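Local coordinates for MCG133388, isoform CRA_f (Mus musculus, PDB 4ZPO), which probably acts as a calcium-dependent cell-adhesion protein that may help establish and maintain specific neuronal connections, seen here as its three N-terminal extracellular cadherin domains, at residues E8-G13 / L55-K60; R44-S49 / Q59-E64. One frame throughout, in Å; residues are numbered along the deposited sequence.

Contact 1 (E8-G13 / L55-K60); sequences EESEPG and LAVSQK. With CA (calcium ion), chain H; CA (calcium ion), chain G.
Lys60 lies across Glu9 at the calcium-binding end of the first extracellular cadherin domain, a Greek-key beta-sandwich, where the loop leaving strand 2-7 passes the end of strand 54-57. With CG anti to the backbone N (chi1 -159°) and the rest of the chain extended, the lysine carries its CE to 3.3 Å from both Glu9 O and Glu9 OE1. Its ammonium reaches neither carboxylate closely: Lys60 NZ stays 4.1 Å from Glu9 OE1 and equally far from Glu11 OE2, too far for a salt bridge, though the opposite charges probably still attract. The second carboxylate oxygen of Glu9 is committed to metal, OE2 binding one calcium ion at 2.7 Å. Glu8 spans that ion and a second one, while Asp62 and Asp99 also bind the ion that Glu9 holds. Farther along, Pro12 rests its CB 3.6 Å from Ser58 O, and CG2 of Val57 packs against OG of Ser10, a hydroxyl hydrogen-bonded to Val7 O. The loop is fastened to the strand by Gly13 N, which donates to Val57 O at 2.8 Å, with an N-H...O angle of 146°.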
loop_
_atom_site.group_PDB
_atom_site.type_symbol
_atom_site.label_atom_id
_atom_site.label_comp_id
_atom_site.label_asym_id
_atom_site.label_seq_id
_atom_site.Cartn_x
_atom_site.Cartn_y
_atom_site.Cartn_z
ATOM N N GLU A 8 1.903 4.805 -34.324
ATOM C CA GLU A 8 0.599 4.896 -33.679
ATOM C C GLU A 8 0.241 6.350 -33.370
ATOM O O GLU A 8 1.128 7.177 -33.151
ATOM C CB GLU A 8 0.599 4.061 -32.397
ATOM C CG GLU A 8 -0.717 4.029 -31.645
ATOM C CD GLU A 8 -0.528 3.735 -30.168
ATOM O OE1 GLU A 8 0.614 3.435 -29.761
ATOM O OE2 GLU A 8 -1.522 3.812 -29.414
ATOM N N GLU A 9 -1.056 6.651 -33.370
ATOM C CA GLU A 9 -1.579 7.976 -33.021
ATOM C C GLU A 9 -1.138 9.071 -33.991
ATOM O O GLU A 9 -1.213 10.257 -33.670
ATOM C CB GLU A 9 -1.166 8.364 -31.596
ATOM C CG GLU A 9 -1.460 7.315 -30.540
ATOM C CD GLU A 9 -2.942 7.132 -30.286
ATOM O OE1 GLU A 9 -3.732 8.015 -30.685
ATOM O OE2 GLU A 9 -3.318 6.106 -29.679
ATOM N N SER A 10 -0.680 8.676 -35.173
ATOM C CA SER A 10 -0.288 9.645 -36.188
ATOM C C SER A 10 -1.524 10.295 -36.802
ATOM O O SER A 10 -2.566 9.654 -36.941
ATOM C CB SER A 10 0.562 8.982 -37.272
ATOM O OG SER A 10 -0.122 7.889 -37.858
ATOM N N GLU A 11 -1.402 11.568 -37.161
ATOM C CA GLU A 11 -2.521 12.322 -37.717
ATOM C C GLU A 11 -2.949 11.790 -39.082
ATOM O O GLU A 11 -2.116 11.321 -39.859
ATOM C CB GLU A 11 -2.156 13.804 -37.826
ATOM C CG GLU A 11 -2.078 14.518 -36.488
ATOM C CD GLU A 11 -3.427 14.608 -35.800
ATOM O OE1 GLU A 11 -4.441 14.799 -36.503
ATOM O OE2 GLU A 11 -3.473 14.480 -34.558
ATOM N N PRO A 12 -4.260 11.852 -39.370
ATOM C CA PRO A 12 -4.810 11.453 -40.670
ATOM C C PRO A 12 -4.147 12.201 -41.825
ATOM O O PRO A 12 -4.080 13.430 -41.808
ATOM C CB PRO A 12 -6.290 11.827 -40.555
ATOM C CG PRO A 12 -6.576 11.762 -39.098
ATOM C CD PRO A 12 -5.319 12.240 -38.421
ATOM N N GLY A 13 -3.663 11.458 -42.814
ATOM C CA GLY A 13 -2.945 12.043 -43.928
ATOM C C GLY A 13 -1.482 11.650 -43.899
ATOM O O GLY A 13 -0.727 11.944 -44.826
ATOM N N LEU A 55 -0.276 5.061 -49.880
ATOM C CA LEU A 55 -1.148 4.565 -48.825
ATOM C C LEU A 55 -1.020 5.453 -47.593
ATOM O O LEU A 55 0.048 5.535 -46.989
ATOM C CB LEU A 55 -0.804 3.114 -48.482
ATOM C CG LEU A 55 -1.671 2.415 -47.434
ATOM C CD1 LEU A 55 -3.122 2.352 -47.891
ATOM C CD2 LEU A 55 -1.136 1.020 -47.155
ATOM N N ALA A 56 -2.108 6.124 -47.227
ATOM C CA ALA A 56 -2.070 7.072 -46.120
ATOM C C ALA A 56 -3.036 6.694 -45.002
ATOM O O ALA A 56 -3.945 5.889 -45.197
ATOM C CB ALA A 56 -2.372 8.477 -46.622
ATOM N N VAL A 57 -2.830 7.288 -43.832
ATOM C CA VAL A 57 -3.692 7.052 -42.681
ATOM C C VAL A 57 -5.028 7.773 -42.841
ATOM O O VAL A 57 -5.071 8.998 -42.951
ATOM C CB VAL A 57 -3.020 7.516 -41.374
ATOM C CG1 VAL A 57 -3.960 7.331 -40.200
ATOM C CG2 VAL A 57 -1.718 6.761 -41.151
ATOM N N SER A 58 -6.115 7.006 -42.861
ATOM C CA SER A 58 -7.451 7.577 -43.010
ATOM C C SER A 58 -7.991 8.079 -41.676
ATOM O O SER A 58 -8.487 9.202 -41.577
ATOM C CB SER A 58 -8.411 6.547 -43.606
ATOM O OG SER A 58 -9.745 7.024 -43.590
ATOM N N GLN A 59 -7.897 7.235 -40.656
ATOM C CA GLN A 59 -8.355 7.589 -39.317
ATOM C C GLN A 59 -7.257 7.306 -38.297
ATOM O O GLN A 59 -6.462 6.383 -38.478
ATOM C CB GLN A 59 -9.630 6.818 -38.963
ATOM C CG GLN A 59 -10.290 7.260 -37.669
ATOM C CD GLN A 59 -11.444 6.363 -37.267
ATOM O OE1 GLN A 59 -11.829 5.456 -38.006
ATOM N NE2 GLN A 59 -12.001 6.609 -36.086
ATOM N N LYS A 60 -7.214 8.106 -37.235
ATOM C CA LYS A 60 -6.215 7.948 -36.183
ATOM C C LYS A 60 -6.242 6.531 -35.609
ATOM O O LYS A 60 -7.293 6.037 -35.199
ATOM C CB LYS A 60 -6.443 8.979 -35.077
ATOM C CG LYS A 60 -5.223 9.259 -34.217
ATOM C CD LYS A 60 -5.464 10.452 -33.303
ATOM C CE LYS A 60 -4.236 10.770 -32.469
ATOM N NZ LYS A 60 -4.471 11.916 -31.549
HETATM CA CA CA H . -2.757 4.579 -27.485
HETATM CA CA CA G . 0.794 2.722 -27.197
#

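Contact 2 (R44-S49 / Q59-E64); sequences RYFSLS and QKIDRE. With CA (calcium ion), chain H; CA (calcium ion), chain G.
Ile61 points its longer branch at two aromatic residues, Tyr45 and Phe46, and meets each at a different inclination. CG1 sits anti to the carbonyl carbon (chi1 -62°) and CD1 extends the branch toward Phe46, which brings it obliquely against CB and CD1 of Tyr45, with Ile61 CG1 3.8 Å from Tyr45 CD1. The methyl end then runs on to the far rim of the phenylalanine, Ile61 CD1 lying 4.0 Å from Phe46 CZ, and here the two side chains stand at about a right angle. Gln59 O and Lys60 O approach the Tyr45 ring at its edge, near its plane, while CG of Arg44 covers one face, offset toward the rim. Arg44 turns its guanidinium to Glu41. Phe46 also packs on Leu75, Val77 and Val92, and Ile61 on Ile94 and Leu66, so these two belong to the sandwich interior; Tyr45, partly exposed, borders it and also touches Leu66. Cutting Ile61 back to an alanine removes CG1 and CD1, and is likely to open a gap between Tyr45 CB and the CE1-CZ rim of Phe46, which lose the branch that packs on both. Between the backbones, Gln59 N gives a weak hydrogen bond to Tyr45 O at 3.5 Å. Beyond Ile61, Asp62 takes the N-cap position of helix 63-66 and binds calcium through OD1. Glu64 OE2 bridges both calcium ions; OE1 binds one of them and also takes NE and NH1 of Arg63 in a side-on salt bridge. This Asp-Arg-Glu run is the DRE calcium-binding motif of cadherin domains, at the junction of the first and second domains.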
loop_
_atom_site.group_PDB
_atom_site.type_symbol
_atom_site.label_atom_id
_atom_site.label_comp_id
_atom_site.label_asym_id
_atom_site.label_seq_id
_atom_site.Cartn_x
_atom_site.Cartn_y
_atom_site.Cartn_z
ATOM N N ARG A 44 -10.959 1.433 -43.495
ATOM C CA ARG A 44 -11.375 2.003 -42.219
ATOM C C ARG A 44 -10.288 2.902 -41.640
ATOM O O ARG A 44 -10.567 4.006 -41.170
ATOM C CB ARG A 44 -11.728 0.900 -41.220
ATOM C CG ARG A 44 -12.058 1.414 -39.826
ATOM C CD ARG A 44 -12.332 0.274 -38.858
ATOM N NE ARG A 44 -13.539 -0.470 -39.207
ATOM C CZ ARG A 44 -14.754 -0.166 -38.766
ATOM N NH1 ARG A 44 -14.929 0.870 -37.958
ATOM N NH2 ARG A 44 -15.797 -0.898 -39.134
ATOM N N TYR A 45 -9.047 2.429 -41.685
ATOM C CA TYR A 45 -7.924 3.179 -41.134
ATOM C C TYR A 45 -6.997 3.717 -42.220
ATOM O O TYR A 45 -6.139 4.557 -41.949
ATOM C CB TYR A 45 -7.123 2.309 -40.162
ATOM C CG TYR A 45 -7.903 1.840 -38.954
ATOM C CD1 TYR A 45 -8.214 2.716 -37.920
ATOM C CD2 TYR A 45 -8.316 0.519 -38.841
ATOM C CE1 TYR A 45 -8.924 2.290 -36.812
ATOM C CE2 TYR A 45 -9.024 0.083 -37.736
ATOM C CZ TYR A 45 -9.326 0.972 -36.725
ATOM O OH TYR A 45 -10.032 0.541 -35.624
ATOM N N PHE A 46 -7.168 3.238 -43.448
ATOM C CA PHE A 46 -6.277 3.630 -44.536
ATOM C C PHE A 46 -7.018 4.176 -45.756
ATOM O O PHE A 46 -8.229 4.004 -45.900
ATOM C CB PHE A 46 -5.406 2.446 -44.961
ATOM C CG PHE A 46 -4.542 1.905 -43.862
ATOM C CD1 PHE A 46 -3.459 2.630 -43.393
ATOM C CD2 PHE A 46 -4.806 0.667 -43.303
ATOM C CE1 PHE A 46 -2.660 2.133 -42.380
ATOM C CE2 PHE A 46 -4.011 0.164 -42.293
ATOM C CZ PHE A 46 -2.935 0.898 -41.831
ATOM N N SER A 47 -6.267 4.836 -46.632
ATOM C CA SER A 47 -6.801 5.348 -47.886
ATOM C C SER A 47 -5.752 5.245 -48.983
ATOM O O SER A 47 -4.618 5.696 -48.817
ATOM C CB SER A 47 -7.266 6.797 -47.733
ATOM O OG SER A 47 -8.429 6.880 -46.929
ATOM N N LEU A 48 -6.134 4.646 -50.105
ATOM C CA LEU A 48 -5.234 4.513 -51.240
ATOM C C LEU A 48 -5.571 5.562 -52.295
ATOM O O LEU A 48 -6.659 5.550 -52.869
ATOM C CB LEU A 48 -5.316 3.105 -51.828
ATOM C CG LEU A 48 -4.233 2.703 -52.829
ATOM C CD1 LEU A 48 -2.853 2.969 -52.259
ATOM C CD2 LEU A 48 -4.387 1.237 -53.194
ATOM N N SER A 49 -4.635 6.474 -52.535
ATOM C CA SER A 49 -4.861 7.582 -53.456
ATOM C C SER A 49 -4.709 7.155 -54.913
ATOM O O SER A 49 -3.865 6.324 -55.241
ATOM C CB SER A 49 -3.899 8.732 -53.147
ATOM O OG SER A 49 -4.138 9.842 -53.996
ATOM N N GLN A 59 -7.897 7.235 -40.656
ATOM C CA GLN A 59 -8.355 7.589 -39.317
ATOM C C GLN A 59 -7.257 7.306 -38.297
ATOM O O GLN A 59 -6.462 6.383 -38.478
ATOM C CB GLN A 59 -9.630 6.818 -38.963
ATOM C CG GLN A 59 -10.290 7.260 -37.669
ATOM C CD GLN A 59 -11.444 6.363 -37.267
ATOM O OE1 GLN A 59 -11.829 5.456 -38.006
ATOM N NE2 GLN A 59 -12.001 6.609 -36.086
ATOM N N LYS A 60 -7.214 8.106 -37.235
ATOM C CA LYS A 60 -6.215 7.948 -36.183
ATOM C C LYS A 60 -6.242 6.531 -35.609
ATOM O O LYS A 60 -7.293 6.037 -35.199
ATOM C CB LYS A 60 -6.443 8.979 -35.077
ATOM C CG LYS A 60 -5.223 9.259 -34.217
ATOM C CD LYS A 60 -5.464 10.452 -33.303
ATOM C CE LYS A 60 -4.236 10.770 -32.469
ATOM N NZ LYS A 60 -4.471 11.916 -31.549
ATOM N N ILE A 61 -5.082 5.882 -35.595
ATOM C CA ILE A 61 -4.983 4.480 -35.203
ATOM C C ILE A 61 -4.487 4.306 -33.772
ATOM O O ILE A 61 -3.449 4.848 -33.393
ATOM C CB ILE A 61 -4.044 3.703 -36.149
ATOM C CG1 ILE A 61 -4.593 3.722 -37.577
ATOM C CG2 ILE A 61 -3.854 2.273 -35.667
ATOM C CD1 ILE A 61 -3.679 3.065 -38.589
ATOM N N ASP A 62 -5.237 3.544 -32.981
ATOM C CA ASP A 62 -4.831 3.218 -31.620
ATOM C C ASP A 62 -4.320 1.784 -31.559
ATOM O O ASP A 62 -5.089 0.838 -31.730
ATOM C CB ASP A 62 -5.997 3.413 -30.648
ATOM C CG ASP A 62 -5.580 3.256 -29.199
ATOM O OD1 ASP A 62 -4.400 3.514 -28.889
ATOM O OD2 ASP A 62 -6.436 2.878 -28.371
ATOM N N ARG A 63 -3.022 1.627 -31.318
ATOM C CA ARG A 63 -2.399 0.307 -31.325
ATOM C C ARG A 63 -2.920 -0.575 -30.194
ATOM O O ARG A 63 -2.996 -1.796 -30.334
ATOM C CB ARG A 63 -0.878 0.431 -31.222
ATOM C CG ARG A 63 -0.134 -0.856 -31.541
ATOM C CD ARG A 63 1.101 -1.008 -30.670
ATOM N NE ARG A 63 0.750 -1.077 -29.254
ATOM C CZ ARG A 63 0.448 -2.202 -28.613
ATOM N NH1 ARG A 63 0.137 -2.167 -27.325
ATOM N NH2 ARG A 63 0.456 -3.360 -29.260
ATOM N N GLU A 64 -3.272 0.046 -29.074
ATOM C CA GLU A 64 -3.777 -0.694 -27.921
ATOM C C GLU A 64 -5.162 -1.279 -28.188
ATOM O O GLU A 64 -5.535 -2.301 -27.613
ATOM C CB GLU A 64 -3.823 0.205 -26.681
ATOM C CG GLU A 64 -2.495 0.337 -25.946
ATOM C CD GLU A 64 -1.438 1.060 -26.761
ATOM O OE1 GLU A 64 -0.385 0.451 -27.055
ATOM O OE2 GLU A 64 -1.662 2.240 -27.106
HETATM CA CA CA H . -2.757 4.579 -27.485
HETATM CA CA CA G . 0.794 2.722 -27.197
#

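Contacts 1 and 2 share Gln59 and Lys60, and their centres lie about 5 Å apart. Residues 55-60 begin in the central strand of a three-stranded sheet, bounded by strand 15-18 on one flank and strand 46-48 on the other, and run out of it toward the calcium-binding residues. A probable hydrogen bond of 2.6 Å from Ser58 N to Tyr45 O ties the two contacts together, and Glu9 pairs its backbone with Ile61. At the metal site they converge: Glu8 OE2 and Glu64 OE2 come within 2.8 Å, a proximity of like charges that the calcium they both bind would probably offset. Asp96, Leu97 and Asp132 help complete the other calcium site.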